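Local coordinates for protein 4-hydroxybenzoyl-CoA thioesterase (Bacillus halodurans, PDB 5WH9) that probably hydrolyses the thioester bond of gentisyl-coenzyme A and related acyl-CoA substrates, as a member of the hotdog-fold thioesterases, at residues B[34-37]-B[38-42]; B[43-46]-B[47-50]; B[82-85]-B[86-89]; B[123-126]-B[127-130]. All blocks are in the same frame, centred on the assembly; numbering follows the deposited sequence.

Contact 1: residues B[34-37]-B[38-42]; sequences CHHF and LTELG
Glu40 lays its CG over one face of the His36 ring, one helical turn further along. CG of Glu40 lies 3.9 Å from the centroid of that ring, a CH-pi contact displaced toward the rim. Chi1 of Glu40 (-65°) keeps CG beside its backbone N and so on the side of His36. The Glu40 carboxylate is turned nearly flat to the ring, the planes 16° apart. With an alanine in place of His36, the Glu40 chain would probably lose the surface it lies on and turn more freely. On another side of the helix Phe37 and Leu41 run side by side, with Phe37 CE2 3.8 Å from Leu41 CD1. His35 O is gripped twice, by Thr39 N and by Thr39 OG1, each at 3.1 Å and from opposite faces of the carbonyl plane. All this lies at the C-terminal end of helix 25-40, the long helix that the sheet of a hotdog fold wraps. Gly42, with positive phi, closes a Schellman motif, and its N donates to Thr39 O at 2.8 Å. Farther out, Phe131 packs on Phe37, Leu38 and Leu41. His35 ND1 bonds to Asp31 O, and its ring meets Phe12 and Phe70 of the second subunit.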
loop_
_atom_site.group_PDB
_atom_site.type_symbol
_atom_site.label_atom_id
_atom_site.label_comp_id
_atom_site.label_asym_id
_atom_site.label_seq_id
_atom_site.Cartn_x
_atom_site.Cartn_y
_atom_site.Cartn_z
ATOM N N CYS B 34 9.366 12.385 7.944
ATOM C CA CYS B 34 9.325 13.801 7.584
ATOM C C CYS B 34 8.198 14.540 8.281
ATOM O O CYS B 34 8.414 15.615 8.827
ATOM C CB CYS B 34 9.176 13.987 6.076
ATOM S SG CYS B 34 8.790 15.711 5.603
ATOM N N HIS B 35 6.995 13.962 8.246
ATOM C CA HIS B 35 5.821 14.553 8.881
ATOM C C HIS B 35 5.970 14.592 10.395
ATOM O O HIS B 35 5.526 15.526 11.066
ATOM C CB HIS B 35 4.583 13.727 8.558
ATOM C CG HIS B 35 3.991 14.009 7.213
ATOM N ND1 HIS B 35 4.417 13.377 6.059
ATOM C CD2 HIS B 35 2.989 14.839 6.843
ATOM C CE1 HIS B 35 3.716 13.824 5.033
ATOM N NE2 HIS B 35 2.832 14.701 5.484
ATOM N N HIS B 36 6.559 13.538 10.937
ATOM C CA HIS B 36 6.748 13.457 12.373
ATOM C C HIS B 36 7.800 14.454 12.793
ATOM O O HIS B 36 7.793 14.961 13.907
ATOM C CB HIS B 36 7.177 12.050 12.771
ATOM C CG HIS B 36 7.694 11.952 14.167
ATOM N ND1 HIS B 36 8.984 12.296 14.504
ATOM C CD2 HIS B 36 7.105 11.525 15.310
ATOM C CE1 HIS B 36 9.167 12.089 15.798
ATOM N NE2 HIS B 36 8.040 11.622 16.308
ATOM N N PHE B 37 8.714 14.723 11.874
ATOM C CA PHE B 37 9.785 15.665 12.100
ATOM C C PHE B 37 9.203 17.072 12.215
ATOM O O PHE B 37 9.461 17.753 13.184
ATOM C CB PHE B 37 10.786 15.568 10.951
ATOM C CG PHE B 37 11.989 16.451 11.105
ATOM C CD1 PHE B 37 12.970 16.150 12.027
ATOM C CD2 PHE B 37 12.157 17.564 10.290
ATOM C CE1 PHE B 37 14.083 16.962 12.164
ATOM C CE2 PHE B 37 13.269 18.376 10.416
ATOM C CZ PHE B 37 14.231 18.076 11.362
ATOM N N LEU B 38 8.410 17.501 11.234
ATOM C CA LEU B 38 7.868 18.865 11.227
ATOM C C LEU B 38 6.921 19.107 12.402
ATOM O O LEU B 38 6.865 20.203 12.974
ATOM C CB LEU B 38 7.120 19.137 9.915
ATOM C CG LEU B 38 7.972 19.437 8.679
ATOM C CD1 LEU B 38 7.125 19.494 7.441
ATOM C CD2 LEU B 38 8.708 20.746 8.871
ATOM N N THR B 39 6.166 18.076 12.752
ATOM C CA THR B 39 5.240 18.163 13.859
ATOM C C THR B 39 5.971 18.376 15.184
ATOM O O THR B 39 5.606 19.249 15.971
ATOM C CB THR B 39 4.346 16.914 13.935
ATOM O OG1 THR B 39 3.434 16.924 12.832
ATOM C CG2 THR B 39 3.576 16.878 15.251
ATOM N N GLU B 40 7.006 17.591 15.438
ATOM C CA GLU B 40 7.729 17.750 16.692
ATOM C C GLU B 40 8.461 19.090 16.775
ATOM O O GLU B 40 8.729 19.581 17.873
ATOM C CB GLU B 40 8.679 16.588 16.928
ATOM C CG GLU B 40 7.961 15.251 17.113
ATOM C CD GLU B 40 7.220 15.117 18.450
ATOM O OE1 GLU B 40 7.904 15.071 19.503
ATOM O OE2 GLU B 40 5.963 15.029 18.439
ATOM N N LEU B 41 8.774 19.678 15.620
ATOM C CA LEU B 41 9.348 21.020 15.570
ATOM C C LEU B 41 8.311 22.079 15.910
ATOM O O LEU B 41 8.650 23.231 16.122
ATOM C CB LEU B 41 9.944 21.327 14.193
ATOM C CG LEU B 41 11.374 20.863 13.918
ATOM C CD1 LEU B 41 11.774 21.214 12.498
ATOM C CD2 LEU B 41 12.363 21.477 14.910
ATOM N N GLY B 42 7.041 21.690 15.943
ATOM C CA GLY B 42 5.982 22.620 16.299
ATOM C C GLY B 42 5.015 22.962 15.182
ATOM O O GLY B 42 4.157 23.838 15.333
#

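Contact 2: residues B[43-46]-B[47-50]; sequences FPTS and ELID
Leu48 swings back over the start of its own helix and lies against Thr45. Its chi1 of -60° sets CG beside the backbone N, which brings CD1 of Leu48 to 3.9 Å from CA of Thr45. The methyl groups meet more loosely, with Leu48 CD1 4.3 Å from Thr45 CG2. Ile49 comes to the same residue from another direction. Its CG1 sits close against the Thr45 carbonyl, 3.2 Å from Thr45 O. That oxygen also accepts a bond from the backbone N of Ile49 at 3.0 Å, in a fairly straight line.

Pro44 is the N-cap of helix 45-50, so these side chains pack round a first turn that has just begun. Its carbonyl turns toward Glu47, whose N donates to Pro44 O at 2.9 Å. This bond is bent, 134° at the hydrogen, and the donor stands above the carbonyl plane. Glu47 CB rests on the same oxygen, 3.0 Å from Pro44 O. From there the Glu47 chain turns away from the contact. It bends at chi2 (60°), and OE2 forms a salt bridge with Lys51, just past the end of the helix. At the far end of the turn, Asp50 N donates to Ser46 O at 3.2 Å, while the Asp50 carboxylate leads outward and is poorly ordered.

Thr45 also packs on His35 and Leu38 of helix 25-40. The second subunit covers part of the helix: its Phe70 lies on Thr45, its Ala71 on Ser46 and its Phe12 on Ile49.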
loop_
_atom_site.group_PDB
_atom_site.type_symbol
_atom_site.label_atom_id
_atom_site.label_comp_id
_atom_site.label_asym_id
_atom_site.label_seq_id
_atom_site.Cartn_x
_atom_site.Cartn_y
_atom_site.Cartn_z
ATOM N N PHE B 43 5.140 22.265 14.058
ATOM C CA PHE B 43 4.283 22.523 12.910
ATOM C C PHE B 43 3.533 21.246 12.528
ATOM O O PHE B 43 3.968 20.516 11.640
ATOM C CB PHE B 43 5.126 23.041 11.741
ATOM C CG PHE B 43 6.086 24.137 12.132
ATOM C CD1 PHE B 43 5.701 25.468 12.079
ATOM C CD2 PHE B 43 7.368 23.826 12.584
ATOM C CE1 PHE B 43 6.576 26.476 12.451
ATOM C CE2 PHE B 43 8.253 24.829 12.962
ATOM C CZ PHE B 43 7.856 26.162 12.891
ATOM N N PRO B 44 2.417 20.962 13.230
ATOM C CA PRO B 44 1.575 19.778 12.975
ATOM C C PRO B 44 1.119 19.762 11.532
ATOM O O PRO B 44 0.315 20.596 11.146
ATOM C CB PRO B 44 0.349 19.996 13.868
ATOM C CG PRO B 44 0.791 20.960 14.920
ATOM C CD PRO B 44 1.925 21.781 14.354
ATOM N N THR B 45 1.611 18.811 10.753
ATOM C CA THR B 45 1.389 18.823 9.310
ATOM C C THR B 45 -0.069 18.583 8.895
ATOM O O THR B 45 -0.461 18.943 7.793
ATOM C CB THR B 45 2.324 17.832 8.624
ATOM O OG1 THR B 45 1.984 16.502 9.035
ATOM C CG2 THR B 45 3.779 18.126 9.040
ATOM N N SER B 46 -0.868 17.977 9.773
ATOM C CA SER B 46 -2.309 17.828 9.530
ATOM C C SER B 46 -2.948 19.199 9.385
ATOM O O SER B 46 -3.890 19.395 8.611
ATOM C CB SER B 46 -2.984 17.097 10.694
ATOM O OG SER B 46 -2.763 17.781 11.920
ATOM N N GLU B 47 -2.426 20.135 10.166
ATOM C CA GLU B 47 -2.864 21.515 10.156
ATOM C C GLU B 47 -2.511 22.152 8.814
ATOM O O GLU B 47 -3.333 22.823 8.202
ATOM C CB GLU B 47 -2.203 22.267 11.321
ATOM C CG GLU B 47 -2.287 23.775 11.227
ATOM C CD GLU B 47 -3.720 24.273 11.196
ATOM O OE1 GLU B 47 -4.606 23.585 11.765
ATOM O OE2 GLU B 47 -3.958 25.346 10.593
ATOM N N LEU B 48 -1.300 21.926 8.334
ATOM C CA LEU B 48 -0.908 22.463 7.041
ATOM C C LEU B 48 -1.707 21.915 5.852
ATOM O O LEU B 48 -2.113 22.670 4.989
ATOM C CB LEU B 48 0.581 22.236 6.814
ATOM C CG LEU B 48 1.475 22.898 7.849
ATOM C CD1 LEU B 48 2.805 22.184 7.946
ATOM C CD2 LEU B 48 1.673 24.357 7.499
ATOM N N ILE B 49 -1.954 20.610 5.826
ATOM C CA ILE B 49 -2.678 19.974 4.723
ATOM C C ILE B 49 -4.093 20.547 4.661
ATOM O O ILE B 49 -4.630 20.789 3.591
ATOM C CB ILE B 49 -2.739 18.431 4.893
ATOM C CG1 ILE B 49 -1.341 17.813 4.957
ATOM C CG2 ILE B 49 -3.530 17.776 3.779
ATOM C CD1 ILE B 49 -0.556 17.855 3.668
ATOM N N ASP B 50 -4.675 20.762 5.832
ATOM C CA ASP B 50 -6.000 21.323 5.984
ATOM C C ASP B 50 -6.005 22.714 5.354
ATOM O O ASP B 50 -6.944 23.108 4.683
ATOM C CB ASP B 50 -6.408 21.277 7.467
ATOM C CG ASP B 50 -7.800 21.811 7.730
ATOM O OD1 ASP B 50 -8.791 21.211 7.259
ATOM O OD2 ASP B 50 -7.900 22.833 8.430
#

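Contact 3: residues B[82-85]-B[86-89]; sequences ELKD and KSFI
Glu82 lies alongside Ile89, the two side chains pointing the same way. The contact is made by the aliphatic part of Glu82, whose CB is 3.7 Å from Ile89 CD1. The carboxylate stays close too, since the Glu82 chain bends at chi2 and leaves OE1 3.7 Å from Ile89 CD1. The methyl end of Ile89 thus touches both the CB and the acid group of Glu82.

Leu83 points to the other face of the hairpin. There it meets Phe88, with Leu83 CD1 4.2 Å from Phe88 CB, a loose apolar contact.

Lys84 provides the one backbone hydrogen bond between the two segments. Its N donates to Ser87 O at 2.8 Å. The bond is nearly straight, 164° at the hydrogen, and the donor lies close to the line of the C=O. The Lys84 side chain shares a face with Ser87, its CB 4.0 Å from Ser87 OG, and then extends away.

Asp85 and Lys86 form the corner, with backbone angles close to those of a type I turn. Their side chains slant across each other, and Asp85 OD2 lies 3.2 Å from Lys86 CG. The charged ends do not pair: Asp85 OD2 is 5.3 Å from Lys86 NZ.

The two segments run 168° apart in direction, as expected where a beta hairpin reverses. The turn joins strand 73-80 to strand 87-96 in the antiparallel sheet. On one face Leu83 and Phe88 pack on Ile123, and the Phe88 ring also meets Phe131 of helix 125-131. Ser87, Phe88 and Ile89 touch strand 99-111 on the adjoining side.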
loop_
_atom_site.group_PDB
_atom_site.type_symbol
_atom_site.label_atom_id
_atom_site.label_comp_id
_atom_site.label_asym_id
_atom_site.label_seq_id
_atom_site.Cartn_x
_atom_site.Cartn_y
_atom_site.Cartn_z
ATOM N N GLU B 82 20.131 20.786 3.715
ATOM C CA GLU B 82 20.475 21.722 2.624
ATOM C C GLU B 82 19.516 22.887 2.499
ATOM O O GLU B 82 18.954 23.089 1.461
ATOM C CB GLU B 82 20.619 20.968 1.277
ATOM C CG GLU B 82 21.177 21.768 0.109
ATOM C CD GLU B 82 22.157 20.982 -0.737
ATOM O OE1 GLU B 82 22.599 19.929 -0.272
ATOM O OE2 GLU B 82 22.505 21.413 -1.849
ATOM N N LEU B 83 19.353 23.644 3.556
ATOM C CA LEU B 83 18.261 24.578 3.596
ATOM C C LEU B 83 18.490 25.755 2.677
ATOM O O LEU B 83 19.463 26.408 2.725
ATOM C CB LEU B 83 17.966 24.976 5.022
ATOM C CG LEU B 83 17.011 26.125 5.315
ATOM C CD1 LEU B 83 15.559 25.779 5.138
ATOM C CD2 LEU B 83 17.273 26.688 6.687
ATOM N N LYS B 84 17.544 25.991 1.808
ATOM C CA LYS B 84 17.636 27.167 0.960
ATOM C C LYS B 84 16.355 27.960 1.116
ATOM O O LYS B 84 15.506 27.601 1.924
ATOM C CB LYS B 84 17.873 26.763 -0.490
ATOM C CG LYS B 84 19.068 25.832 -0.660
ATOM C CD LYS B 84 19.489 25.760 -2.101
ATOM C CE LYS B 84 20.124 24.422 -2.427
ATOM N NZ LYS B 84 20.526 24.365 -3.863
ATOM N N ASP B 85 16.214 29.040 0.364
ATOM C CA ASP B 85 15.010 29.842 0.471
ATOM C C ASP B 85 13.769 29.009 0.153
ATOM O O ASP B 85 12.771 29.079 0.865
ATOM C CB ASP B 85 15.081 31.063 -0.451
ATOM C CG ASP B 85 13.745 31.799 -0.557
ATOM O OD1 ASP B 85 13.103 32.039 0.492
ATOM O OD2 ASP B 85 13.335 32.124 -1.695
ATOM N N LYS B 86 13.829 28.211 -0.908
ATOM C CA LYS B 86 12.614 27.557 -1.388
ATOM C C LYS B 86 12.591 26.033 -1.280
ATOM O O LYS B 86 11.566 25.413 -1.570
ATOM C CB LYS B 86 12.307 28.001 -2.820
ATOM C CG LYS B 86 12.001 29.488 -2.924
ATOM C CD LYS B 86 11.322 29.847 -4.230
ATOM C CE LYS B 86 12.311 30.452 -5.204
ATOM N NZ LYS B 86 11.666 30.710 -6.517
ATOM N N SER B 87 13.706 25.438 -0.858
ATOM C CA SER B 87 13.795 23.993 -0.704
ATOM C C SER B 87 14.621 23.591 0.529
ATOM O O SER B 87 15.331 24.408 1.115
ATOM C CB SER B 87 14.421 23.371 -1.954
ATOM O OG SER B 87 15.817 23.628 -2.005
ATOM N N PHE B 88 14.513 22.322 0.917
ATOM C CA PHE B 88 15.349 21.759 1.963
ATOM C C PHE B 88 15.505 20.257 1.719
ATOM O O PHE B 88 14.686 19.644 1.028
ATOM C CB PHE B 88 14.760 22.038 3.358
ATOM C CG PHE B 88 13.435 21.373 3.609
ATOM C CD1 PHE B 88 12.261 21.918 3.113
ATOM C CD2 PHE B 88 13.357 20.213 4.350
ATOM C CE1 PHE B 88 11.033 21.297 3.339
ATOM C CE2 PHE B 88 12.134 19.590 4.582
ATOM C CZ PHE B 88 10.980 20.134 4.077
ATOM N N ILE B 89 16.568 19.676 2.268
ATOM C CA ILE B 89 16.805 18.237 2.196
ATOM C C ILE B 89 16.811 17.610 3.591
ATOM O O ILE B 89 17.488 18.092 4.487
ATOM C CB ILE B 89 18.146 17.898 1.521
ATOM C CG1 ILE B 89 18.146 18.317 0.057
ATOM C CG2 ILE B 89 18.435 16.406 1.601
ATOM C CD1 ILE B 89 19.467 17.983 -0.633
#

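Contact 4: residues B[123-126]-B[127-130]; sequences IPSS and VRVA
Arg128 holds CG trans to its backbone N (chi1 -169°), and a bend at chi3 (51°) folds the guanidinium back over Ser125. One guanidinium face then covers CA of Ser125, 3.5 Å from Arg128 CZ. The fit is tight, with Arg128 NH2 3.1 Å from Ser125 CB. A water at the edge of the group, in its plane, accepts from Arg128 NH1 at 2.7 Å and also lies within bonding distance of Ile123 O. A second water donates to Ser125 O and accepts a weak bond from Arg128 NH2. A leucine at Arg128 would probably cost both waters the N-H they receive from the guanidinium and leave Ser125 without its cover. The backbone of Arg128 is held as well, its N donating to Pro124 O at 2.7 Å, the first-turn bond of a helix whose N-cap is Pro124. Val127 splits its methyl groups between two partners. Its CG1, set by chi1 of 179°, meets Ile123 CG2 at 3.7 Å, while Val127 CG2 lies 4.0 Å from Pro124 CB. These residues start helix 125-131. Pro124 and Val127 pack on Trp110 of strand 99-111, Ile123 borders the hairpin before strand 87-96, and Phe43 packs on Ser126, Val127 and Ala130.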
loop_
_atom_site.group_PDB
_atom_site.type_symbol
_atom_site.label_atom_id
_atom_site.label_comp_id
_atom_site.label_asym_id
_atom_site.label_seq_id
_atom_site.Cartn_x
_atom_site.Cartn_y
_atom_site.Cartn_z
ATOM N N ILE B 123 9.901 28.665 1.917
ATOM C CA ILE B 123 9.682 28.116 3.241
ATOM C C ILE B 123 9.318 29.274 4.163
ATOM O O ILE B 123 9.974 30.310 4.139
ATOM C CB ILE B 123 10.955 27.426 3.753
ATOM C CG1 ILE B 123 11.335 26.269 2.829
ATOM C CG2 ILE B 123 10.792 26.944 5.205
ATOM C CD1 ILE B 123 12.724 25.728 3.087
ATOM N N PRO B 124 8.301 29.077 4.964
ATOM C CA PRO B 124 7.856 30.085 5.897
ATOM C C PRO B 124 8.903 30.333 6.891
ATOM O O PRO B 124 9.664 29.500 7.294
ATOM C CB PRO B 124 6.679 29.431 6.592
ATOM C CG PRO B 124 6.205 28.446 5.644
ATOM C CD PRO B 124 7.389 27.943 4.924
ATOM N N SER B 125 8.871 31.568 7.293
ATOM C CA SER B 125 9.854 32.153 8.116
ATOM C C SER B 125 9.961 31.453 9.464
ATOM O O SER B 125 11.021 31.223 9.943
ATOM C CB SER B 125 9.509 33.627 8.207
ATOM O OG SER B 125 8.288 33.861 8.836
ATOM N N SER B 126 8.843 31.103 10.048
ATOM C CA SER B 126 8.831 30.391 11.292
ATOM C C SER B 126 9.449 29.024 11.166
ATOM O O SER B 126 10.101 28.575 12.050
ATOM C CB SER B 126 7.422 30.252 11.727
ATOM O OG SER B 126 6.675 29.844 10.629
ATOM N N VAL B 127 9.171 28.362 10.064
ATOM C CA VAL B 127 9.771 27.072 9.751
ATOM C C VAL B 127 11.259 27.256 9.483
ATOM O O VAL B 127 12.090 26.518 10.002
ATOM C CB VAL B 127 9.086 26.410 8.545
ATOM C CG1 VAL B 127 9.746 25.095 8.228
ATOM C CG2 VAL B 127 7.604 26.192 8.839
ATOM N N ARG B 128 11.600 28.267 8.699
ATOM C CA ARG B 128 13.005 28.551 8.423
ATOM C C ARG B 128 13.810 28.637 9.716
ATOM O O ARG B 128 14.811 27.949 9.870
ATOM C CB ARG B 128 13.146 29.842 7.612
ATOM C CG ARG B 128 14.532 30.081 7.044
ATOM C CD ARG B 128 14.541 31.319 6.160
ATOM N NE ARG B 128 13.949 32.470 6.844
ATOM C CZ ARG B 128 12.824 33.078 6.464
ATOM N NH1 ARG B 128 12.161 32.652 5.389
ATOM N NH2 ARG B 128 12.366 34.122 7.152
ATOM N N VAL B 129 13.361 29.472 10.647
ATOM C CA VAL B 129 14.049 29.648 11.923
ATOM C C VAL B 129 14.102 28.362 12.744
ATOM O O VAL B 129 15.048 28.129 13.501
ATOM C CB VAL B 129 13.377 30.754 12.776
ATOM C CG1 VAL B 129 13.888 30.719 14.222
ATOM C CG2 VAL B 129 13.588 32.126 12.144
ATOM N N ALA B 130 13.071 27.538 12.612
ATOM C CA ALA B 130 13.018 26.274 13.333
ATOM C C ALA B 130 14.018 25.270 12.737
ATOM O O ALA B 130 14.612 24.479 13.461
ATOM C CB ALA B 130 11.581 25.713 13.341
HETATM O O HOH W 1 12.549 30.737 3.518
HETATM O O HOH W 2 12.352 33.804 9.769
#

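How the contacts relate
The four contacts follow one another in series, without nesting or crossing, and each closes only a local turn. Contact 1 ends helix 25-40, and contact 2 starts helix 45-50 directly after it. They touch where Leu38 O probably accepts from Phe43 N, at 2.9 Å. Contact 3 comes later, at the hairpin between strands 73-80 and 87-96. Contact 4 opens the last helix, 125-131, and links the others. Its Ile123 N probably bonds to Asp85 O of contact 3, and its Ala130 packs against Leu41 of contact 1. The Phe43 ring of contact 2 also rests on it. Helix 125-131 thus joins the hairpin end of the sheet to the end of helix 25-40 and to the loop that leads into helix 45-50.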